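Long-range contacts in uncharacterized protein POB3N (Chaetomium thermophilum var. thermophilum, PDB 4KHB), which is a subunit of the FACT complex, probably acting as a histone chaperone that reorganizes nucleosomes, here as its N-terminal part paired with an Spt16 domain: residues H[24-32]-H[86-94]; H[60-68]-H[73-81]. All coordinates share one frame; numbering follows the deposited sequence.

Interaction 1. Residues H[24-32]-H[86-94]; sequences CRFAENGLG and LAKIFKNWY
One face of the Trp-93 indole lies against the backbone of Ala-27 and Glu-28, with Ala-27 C 3.3 Å above its plane. Over the five-membered ring of the same indole sits Glu-28 CG, a CH-pi contact 3.5 Å from CG to the ring centroid and 22° off the normal. Phe-26 meets the indole at its edge, through its carbonyl O and CB. The Phe-26 ring, in turn, has the Tyr-94 hydroxyl at its edge, 3.6 Å from CD1 to OH, while Leu-86 CD2 and Ile-89 CD1 approach it obliquely. The Phe-26 plane makes 61° with that of Phe-90, Phe-26 CE1 lying 4.1 Å from Phe-90 CE1. With chi1 at -53°, CG anti to the carbonyl carbon, Tyr-94 reaches out to the turn and donates from OH to Ala-27 O at 2.8 Å, in the carbonyl plane. That oxygen also accepts Gly-30 N, the bond that closes the type I turn from Ala-27 to Gly-30, so two donors hold it. An alanine in place of Trp-93 would probably leave the Glu-28 methylene and the Ala-27 backbone without their flat cover. Leu-86 and Ile-89 also touch Phe-10 on strand 8-11. This is the C-terminal helix of a PH domain, packed by its apolar side on the beta-sheets, with Tyr-94, toward its C-terminal side, bonded to the turn of the hairpin formed by strands 22-27 and 30-35.

Interaction 2. Residues H[60-68]-H[73-81]; sequences GYEVKILQR and IQLDGFQQE
Val-63 and Phe-78 pack closely on the apolar face of this antiparallel pair, Val-63 CG2 standing 3.6 Å from Phe-78 CE2. With CG1 of the valine anti to the backbone N (chi1 173°), CG2 sits anti to the carbonyl carbon and meets the ring obliquely. Further along the same face Ile-65 CD1 meets Leu-75 CD1 at 4.0 Å, and Ile-65 and Ile-73 lie CB beside CB. Backbone bonds are short here: Ile-65 N reaches Ile-73 O at 2.7 Å and is nearly straight, 175°. The other face is polar. Gln-74 NE2 donates to Glu-62 OE2 at 3.1 Å on its syn side, 31° out of the carboxylate plane, with amide and carboxylate almost perpendicular. The same NE2 bonds Met-41 O of the SPT16D chain, while Gln-74 OE1 takes Lys-170 NZ and Lys-64 forms a salt bridge with Glu-119. The loose, solvent-facing part is the end at Gln-80, whose CA lies over one face of the Tyr-61 ring. Between this end and the regular pairing, Tyr-61 O accepts from both Gly-77 N and Phe-78 N, at 3.1 and 3.3 Å: a G1 beta bulge closing the regular part of a beta hairpin in the PH-domain sheet.

Both contacts belong to the same N-terminal PH domain, and they share a core. Helix 83-92, which follows strand 72-78 in the chain, carries Leu-86 and Phe-90 from interaction 1 onto Val-63, Ile-65 and Phe-78 of interaction 2; Leu-86 CD1 lies 3.8 Å from Val-63 CG2. Interaction 1 joins helix to sheet through helix-side side chains that pack on Phe-26 and on the turn backbone, with one hydrogen bond across it and an exposed rim at Glu-28. Interaction 2 joins strand to strand, chiefly by backbone hydrogen bonds, and its two faces differ: one feeds the core beneath the helix, while the other is polar and is partly met by the SPT16D chain. No other chain of the assembly touches interaction 1.

Interaction 1. Residues H[24-32]-H[86-94]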
loop_
_atom_site.group_PDB
_atom_site.type_symbol
_atom_site.label_atom_id
_atom_site.label_comp_id
_atom_site.label_asym_id
_atom_site.label_seq_id
_atom_site.Cartn_x
_atom_site.Cartn_y
_atom_site.Cartn_z
ATOM N N CYS H 24 19.297 8.899 -8.223
ATOM C CA CYS H 24 19.687 7.805 -7.341
ATOM C C CYS H 24 21.028 7.204 -7.747
ATOM O O CYS H 24 21.172 6.690 -8.857
ATOM C CB CYS H 24 18.609 6.720 -7.344
ATOM S SG CYS H 24 18.814 5.453 -6.072
ATOM N N ARG H 25 22.008 7.278 -6.854
ATOM C CA ARG H 25 23.347 6.762 -7.129
ATOM C C ARG H 25 23.731 5.613 -6.217
ATOM O O ARG H 25 23.617 5.716 -4.995
ATOM C CB ARG H 25 24.392 7.877 -7.036
ATOM C CG ARG H 25 24.433 8.737 -8.287
ATOM C CD ARG H 25 24.570 10.222 -8.028
ATOM N NE ARG H 25 25.405 10.845 -9.052
ATOM C CZ ARG H 25 25.489 12.155 -9.261
ATOM N NH1 ARG H 25 24.757 12.993 -8.542
ATOM N NH2 ARG H 25 26.281 12.625 -10.213
ATOM N N PHE H 26 24.130 4.498 -6.824
ATOM C CA PHE H 26 24.595 3.342 -6.071
ATOM C C PHE H 26 26.128 3.239 -6.117
ATOM O O PHE H 26 26.742 3.398 -7.179
ATOM C CB PHE H 26 23.945 2.070 -6.606
ATOM C CG PHE H 26 22.463 1.999 -6.353
ATOM C CD1 PHE H 26 21.976 1.492 -5.157
ATOM C CD2 PHE H 26 21.558 2.434 -7.312
ATOM C CE1 PHE H 26 20.614 1.422 -4.918
ATOM C CE2 PHE H 26 20.194 2.366 -7.082
ATOM C CZ PHE H 26 19.720 1.860 -5.884
ATOM N N ALA H 27 26.734 2.990 -4.955
ATOM C CA ALA H 27 28.176 2.761 -4.839
ATOM C C ALA H 27 28.428 1.592 -3.901
ATOM O O ALA H 27 27.503 1.101 -3.255
ATOM C CB ALA H 27 28.891 3.999 -4.333
ATOM N N GLU H 28 29.682 1.156 -3.827
ATOM C CA GLU H 28 30.080 0.069 -2.936
ATOM C C GLU H 28 29.732 0.296 -1.461
ATOM O O GLU H 28 29.419 -0.655 -0.744
ATOM C CB GLU H 28 31.579 -0.221 -3.085
ATOM C CG GLU H 28 31.887 -1.556 -3.755
ATOM C CD GLU H 28 33.370 -1.772 -3.995
ATOM O OE1 GLU H 28 34.170 -0.889 -3.625
ATOM O OE2 GLU H 28 33.736 -2.828 -4.553
ATOM N N ASN H 29 29.793 1.546 -1.009
ATOM C CA ASN H 29 29.601 1.839 0.412
ATOM C C ASN H 29 28.159 2.181 0.802
ATOM O O ASN H 29 27.870 2.395 1.982
ATOM C CB ASN H 29 30.544 2.961 0.869
ATOM C CG ASN H 29 30.273 4.278 0.169
ATOM O OD1 ASN H 29 30.039 4.320 -1.038
ATOM N ND2 ASN H 29 30.307 5.366 0.929
ATOM N N GLY H 30 27.261 2.241 -0.180
ATOM C CA GLY H 30 25.859 2.520 0.097
ATOM C C GLY H 30 25.155 3.301 -1.000
ATOM O O GLY H 30 25.634 3.346 -2.134
ATOM N N LEU H 31 24.010 3.903 -0.677
ATOM C CA LEU H 31 23.245 4.633 -1.690
ATOM C C LEU H 31 22.936 6.069 -1.276
ATOM O O LEU H 31 22.784 6.374 -0.088
ATOM C CB LEU H 31 21.986 3.855 -2.126
ATOM C CG LEU H 31 20.508 4.206 -1.862
ATOM C CD1 LEU H 31 20.190 4.342 -0.390
ATOM C CD2 LEU H 31 20.013 5.432 -2.633
ATOM N N GLY H 32 22.837 6.941 -2.274
ATOM C CA GLY H 32 22.487 8.326 -2.046
ATOM C C GLY H 32 21.431 8.780 -3.029
ATOM O O GLY H 32 21.460 8.427 -4.212
ATOM N N LEU H 86 20.234 -3.472 -11.335
ATOM C CA LEU H 86 19.961 -3.391 -9.902
ATOM C C LEU H 86 20.294 -4.695 -9.182
ATOM O O LEU H 86 20.829 -4.681 -8.071
ATOM C CB LEU H 86 18.500 -2.996 -9.654
ATOM C CG LEU H 86 18.106 -1.582 -10.097
ATOM C CD1 LEU H 86 16.602 -1.420 -10.159
ATOM C CD2 LEU H 86 18.702 -0.547 -9.162
ATOM N N ALA H 87 19.967 -5.816 -9.816
ATOM C CA ALA H 87 20.240 -7.126 -9.240
ATOM C C ALA H 87 21.738 -7.346 -9.070
ATOM O O ALA H 87 22.178 -7.930 -8.078
ATOM C CB ALA H 87 19.624 -8.224 -10.094
ATOM N N LYS H 88 22.521 -6.877 -10.039
ATOM C CA LYS H 88 23.975 -6.978 -9.956
ATOM C C LYS H 88 24.540 -6.106 -8.840
ATOM O O LYS H 88 25.442 -6.523 -8.112
ATOM C CB LYS H 88 24.629 -6.595 -11.286
ATOM C CG LYS H 88 25.962 -7.294 -11.510
ATOM C CD LYS H 88 26.564 -6.991 -12.871
ATOM C CE LYS H 88 27.856 -7.772 -13.076
ATOM N NZ LYS H 88 28.383 -7.652 -14.462
ATOM N N ILE H 89 24.010 -4.891 -8.722
ATOM C CA ILE H 89 24.413 -3.963 -7.670
ATOM C C ILE H 89 24.230 -4.559 -6.278
ATOM O O ILE H 89 25.169 -4.599 -5.484
ATOM C CB ILE H 89 23.609 -2.647 -7.756
ATOM C CG1 ILE H 89 23.973 -1.866 -9.017
ATOM C CG2 ILE H 89 23.831 -1.795 -6.514
ATOM C CD1 ILE H 89 23.037 -0.711 -9.291
ATOM N N PHE H 90 23.019 -5.023 -5.989
ATOM C CA PHE H 90 22.698 -5.576 -4.675
ATOM C C PHE H 90 23.463 -6.862 -4.360
ATOM O O PHE H 90 23.828 -7.103 -3.210
ATOM C CB PHE H 90 21.186 -5.777 -4.520
ATOM C CG PHE H 90 20.450 -4.528 -4.120
ATOM C CD1 PHE H 90 19.992 -3.636 -5.081
ATOM C CD2 PHE H 90 20.235 -4.235 -2.779
ATOM C CE1 PHE H 90 19.320 -2.482 -4.713
ATOM C CE2 PHE H 90 19.567 -3.079 -2.402
ATOM C CZ PHE H 90 19.108 -2.204 -3.373
ATOM N N LYS H 91 23.697 -7.687 -5.376
ATOM C CA LYS H 91 24.418 -8.940 -5.170
ATOM C C LYS H 91 25.919 -8.711 -4.981
ATOM O O LYS H 91 26.510 -9.198 -4.017
ATOM C CB LYS H 91 24.171 -9.917 -6.325
ATOM C CG LYS H 91 24.891 -11.255 -6.159
ATOM C CD LYS H 91 24.576 -12.223 -7.291
ATOM C CE LYS H 91 25.277 -11.827 -8.579
ATOM N NZ LYS H 91 24.331 -11.209 -9.546
ATOM N N ASN H 92 26.529 -7.968 -5.900
ATOM C CA ASN H 92 27.976 -7.753 -5.874
ATOM C C ASN H 92 28.454 -6.817 -4.762
ATOM O O ASN H 92 29.531 -7.014 -4.202
ATOM C CB ASN H 92 28.480 -7.247 -7.230
ATOM C CG ASN H 92 28.315 -8.267 -8.341
ATOM O OD1 ASN H 92 28.061 -9.446 -8.091
ATOM N ND2 ASN H 92 28.481 -7.819 -9.577
ATOM N N TRP H 93 27.655 -5.798 -4.452
ATOM C CA TRP H 93 28.027 -4.803 -3.447
ATOM C C TRP H 93 27.402 -5.032 -2.071
ATOM O O TRP H 93 28.060 -4.839 -1.046
ATOM C CB TRP H 93 27.680 -3.393 -3.942
ATOM C CG TRP H 93 28.563 -2.905 -5.057
ATOM C CD1 TRP H 93 29.736 -3.463 -5.475
ATOM C CD2 TRP H 93 28.340 -1.764 -5.900
ATOM N NE1 TRP H 93 30.260 -2.737 -6.519
ATOM C CE2 TRP H 93 29.422 -1.690 -6.800
ATOM C CE3 TRP H 93 27.332 -0.799 -5.981
ATOM C CZ2 TRP H 93 29.523 -0.689 -7.770
ATOM C CZ3 TRP H 93 27.434 0.192 -6.948
ATOM C CH2 TRP H 93 28.522 0.241 -7.824
ATOM N N TYR H 94 26.139 -5.444 -2.045
ATOM C CA TYR H 94 25.381 -5.447 -0.797
ATOM C C TYR H 94 25.119 -6.848 -0.236
ATOM O O TYR H 94 24.440 -6.989 0.786
ATOM C CB TYR H 94 24.065 -4.678 -0.977
ATOM C CG TYR H 94 24.244 -3.275 -1.538
ATOM C CD1 TYR H 94 25.398 -2.543 -1.281
ATOM C CD2 TYR H 94 23.263 -2.689 -2.328
ATOM C CE1 TYR H 94 25.568 -1.272 -1.794
ATOM C CE2 TYR H 94 23.424 -1.413 -2.845
ATOM C CZ TYR H 94 24.581 -0.712 -2.573
ATOM O OH TYR H 94 24.759 0.556 -3.080
#

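Interaction 2. Residues H[60-68]-H[73-81]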
loop_
_atom_site.group_PDB
_atom_site.type_symbol
_atom_site.label_atom_id
_atom_site.label_comp_id
_atom_site.label_asym_id
_atom_site.label_seq_id
_atom_site.Cartn_x
_atom_site.Cartn_y
_atom_site.Cartn_z
ATOM N N GLY H 60 6.135 3.731 -11.888
ATOM C CA GLY H 60 6.843 2.603 -12.465
ATOM C C GLY H 60 7.092 1.499 -11.456
ATOM O O GLY H 60 6.194 1.117 -10.705
ATOM N N TYR H 61 8.315 0.980 -11.431
ATOM C CA TYR H 61 8.827 -0.056 -10.540
ATOM C C TYR H 61 9.559 0.376 -9.281
ATOM O O TYR H 61 10.166 1.355 -9.253
ATOM C CB TYR H 61 9.741 -0.986 -11.277
ATOM C CG TYR H 61 9.009 -1.792 -12.216
ATOM C CD1 TYR H 61 8.642 -1.270 -13.413
ATOM C CD2 TYR H 61 8.665 -3.076 -11.931
ATOM C CE1 TYR H 61 7.951 -1.962 -14.253
ATOM C CE2 TYR H 61 7.976 -3.783 -12.775
ATOM C CZ TYR H 61 7.618 -3.214 -13.946
ATOM O OH TYR H 61 6.912 -3.887 -14.851
ATOM N N GLU H 62 9.459 -0.408 -8.244
ATOM C CA GLU H 62 9.944 -0.001 -6.936
ATOM C C GLU H 62 11.040 -0.923 -6.420
ATOM O O GLU H 62 10.914 -2.148 -6.491
ATOM C CB GLU H 62 8.777 0.021 -5.942
ATOM C CG GLU H 62 9.164 0.382 -4.514
ATOM C CD GLU H 62 8.049 0.112 -3.523
ATOM O OE1 GLU H 62 7.825 -1.068 -3.182
ATOM O OE2 GLU H 62 7.399 1.083 -3.085
ATOM N N VAL H 63 12.111 -0.332 -5.900
ATOM C CA VAL H 63 13.072 -1.072 -5.096
ATOM C C VAL H 63 12.785 -0.741 -3.640
ATOM O O VAL H 63 12.911 0.411 -3.223
ATOM C CB VAL H 63 14.525 -0.690 -5.429
ATOM C CG1 VAL H 63 15.484 -1.349 -4.449
ATOM C CG2 VAL H 63 14.866 -1.090 -6.851
ATOM N N LYS H 64 12.382 -1.748 -2.873
ATOM C CA LYS H 64 12.141 -1.563 -1.448
ATOM C C LYS H 64 13.337 -2.091 -0.679
ATOM O O LYS H 64 13.654 -3.280 -0.758
ATOM C CB LYS H 64 10.863 -2.291 -1.017
ATOM C CG LYS H 64 10.453 -2.046 0.427
ATOM C CD LYS H 64 9.496 -3.126 0.908
ATOM C CE LYS H 64 8.135 -2.984 0.248
ATOM N NZ LYS H 64 7.024 -3.383 1.156
ATOM N N ILE H 65 14.000 -1.214 0.069
ATOM C CA ILE H 65 15.184 -1.620 0.817
ATOM C C ILE H 65 14.863 -1.857 2.284
ATOM O O ILE H 65 14.310 -0.989 2.968
ATOM C CB ILE H 65 16.331 -0.593 0.689
ATOM C CG1 ILE H 65 16.797 -0.495 -0.766
ATOM C CG2 ILE H 65 17.511 -0.998 1.556
ATOM C CD1 ILE H 65 17.785 0.629 -1.030
ATOM N N LEU H 66 15.214 -3.052 2.749
ATOM C CA LEU H 66 14.997 -3.455 4.128
ATOM C C LEU H 66 16.287 -3.259 4.915
ATOM O O LEU H 66 17.315 -3.864 4.599
ATOM C CB LEU H 66 14.551 -4.919 4.167
ATOM C CG LEU H 66 13.431 -5.244 3.174
ATOM C CD1 LEU H 66 13.274 -6.740 2.958
ATOM C CD2 LEU H 66 12.123 -4.632 3.641
ATOM N N GLN H 67 16.228 -2.407 5.933
ATOM C CA GLN H 67 17.385 -2.115 6.777
ATOM C C GLN H 67 17.683 -3.273 7.733
ATOM O O GLN H 67 16.799 -4.087 8.015
ATOM C CB GLN H 67 17.156 -0.812 7.554
ATOM C CG GLN H 67 17.155 0.453 6.687
ATOM C CD GLN H 67 16.711 1.689 7.449
ATOM O OE1 GLN H 67 16.539 1.653 8.667
ATOM N NE2 GLN H 67 16.511 2.788 6.731
ATOM N N ARG H 68 18.923 -3.357 8.214
ATOM C CA ARG H 68 19.281 -4.352 9.225
ATOM C C ARG H 68 18.564 -3.992 10.515
ATOM O O ARG H 68 18.073 -4.861 11.232
ATOM C CB ARG H 68 20.790 -4.373 9.473
ATOM C CG ARG H 68 21.655 -4.725 8.273
ATOM C CD ARG H 68 22.694 -5.762 8.662
ATOM N NE ARG H 68 23.524 -6.181 7.536
ATOM C CZ ARG H 68 23.600 -7.428 7.087
ATOM N NH1 ARG H 68 22.891 -8.387 7.669
ATOM N NH2 ARG H 68 24.383 -7.718 6.057
ATOM N N ILE H 73 13.040 1.570 2.984
ATOM C CA ILE H 73 13.314 2.682 2.079
ATOM C C ILE H 73 12.683 2.353 0.731
ATOM O O ILE H 73 13.016 1.339 0.112
ATOM C CB ILE H 73 14.828 2.909 1.898
ATOM C CG1 ILE H 73 15.485 3.184 3.252
ATOM C CG2 ILE H 73 15.085 4.076 0.949
ATOM C CD1 ILE H 73 14.951 4.428 3.946
ATOM N N GLN H 74 11.762 3.205 0.287
ATOM C CA GLN H 74 11.049 2.972 -0.962
ATOM C C GLN H 74 11.541 3.860 -2.102
ATOM O O GLN H 74 11.462 5.089 -2.029
ATOM C CB GLN H 74 9.541 3.155 -0.749
ATOM C CG GLN H 74 8.885 2.033 0.046
ATOM C CD GLN H 74 7.482 2.376 0.502
ATOM O OE1 GLN H 74 7.254 2.696 1.670
ATOM N NE2 GLN H 74 6.532 2.326 -0.424
ATOM N N LEU H 75 12.056 3.219 -3.147
ATOM C CA LEU H 75 12.486 3.913 -4.352
ATOM C C LEU H 75 11.699 3.417 -5.565
ATOM O O LEU H 75 11.955 2.310 -6.056
ATOM C CB LEU H 75 13.981 3.673 -4.580
ATOM C CG LEU H 75 14.950 4.060 -3.462
ATOM C CD1 LEU H 75 16.274 3.337 -3.634
ATOM C CD2 LEU H 75 15.173 5.556 -3.437
ATOM N N ASP H 76 10.750 4.216 -6.050
ATOM C CA ASP H 76 10.007 3.833 -7.251
ATOM C C ASP H 76 10.232 4.836 -8.385
ATOM O O ASP H 76 10.656 5.970 -8.152
ATOM C CB ASP H 76 8.510 3.606 -6.969
ATOM C CG ASP H 76 7.795 4.852 -6.483
ATOM O OD1 ASP H 76 8.458 5.887 -6.256
ATOM O OD2 ASP H 76 6.556 4.796 -6.327
ATOM N N GLY H 77 9.939 4.408 -9.610
ATOM C CA GLY H 77 10.158 5.226 -10.789
ATOM C C GLY H 77 11.168 4.572 -11.710
ATOM O O GLY H 77 11.518 5.118 -12.759
ATOM N N PHE H 78 11.629 3.386 -11.327
ATOM C CA PHE H 78 12.544 2.629 -12.170
ATOM C C PHE H 78 11.804 2.086 -13.385
ATOM O O PHE H 78 10.583 1.906 -13.355
ATOM C CB PHE H 78 13.171 1.471 -11.393
ATOM C CG PHE H 78 14.109 1.901 -10.303
ATOM C CD1 PHE H 78 15.432 2.215 -10.591
ATOM C CD2 PHE H 78 13.679 1.959 -8.986
ATOM C CE1 PHE H 78 16.304 2.601 -9.587
ATOM C CE2 PHE H 78 14.545 2.342 -7.974
ATOM C CZ PHE H 78 15.859 2.664 -8.275
ATOM N N GLN H 79 12.544 1.824 -14.455
ATOM C CA GLN H 79 11.964 1.173 -15.620
ATOM C C GLN H 79 12.149 -0.330 -15.479
ATOM O O GLN H 79 13.028 -0.783 -14.745
ATOM C CB GLN H 79 12.624 1.677 -16.906
ATOM C CG GLN H 79 12.487 3.180 -17.112
ATOM C CD GLN H 79 11.324 3.535 -18.014
ATOM O OE1 GLN H 79 11.233 3.061 -19.147
ATOM N NE2 GLN H 79 10.420 4.370 -17.514
ATOM N N GLN H 80 11.306 -1.096 -16.165
ATOM C CA GLN H 80 11.370 -2.553 -16.119
ATOM C C GLN H 80 12.738 -3.062 -16.574
ATOM O O GLN H 80 13.218 -4.094 -16.101
ATOM C CB GLN H 80 10.259 -3.153 -16.991
ATOM C CG GLN H 80 10.150 -4.674 -16.925
ATOM C CD GLN H 80 8.882 -5.202 -17.574
ATOM O OE1 GLN H 80 8.705 -5.104 -18.787
ATOM N NE2 GLN H 80 7.994 -5.763 -16.764
ATOM N N GLU H 81 13.359 -2.323 -17.489
ATOM C CA GLU H 81 14.667 -2.677 -18.031
ATOM C C GLU H 81 15.784 -2.544 -16.991
ATOM O O GLU H 81 16.880 -3.089 -17.168
ATOM C CB GLU H 81 14.968 -1.806 -19.262
ATOM C CG GLU H 81 16.162 -0.867 -19.118
ATOM C CD GLU H 81 16.103 0.310 -20.073
ATOM O OE1 GLU H 81 17.154 0.671 -20.644
ATOM O OE2 GLU H 81 15.005 0.880 -20.244
#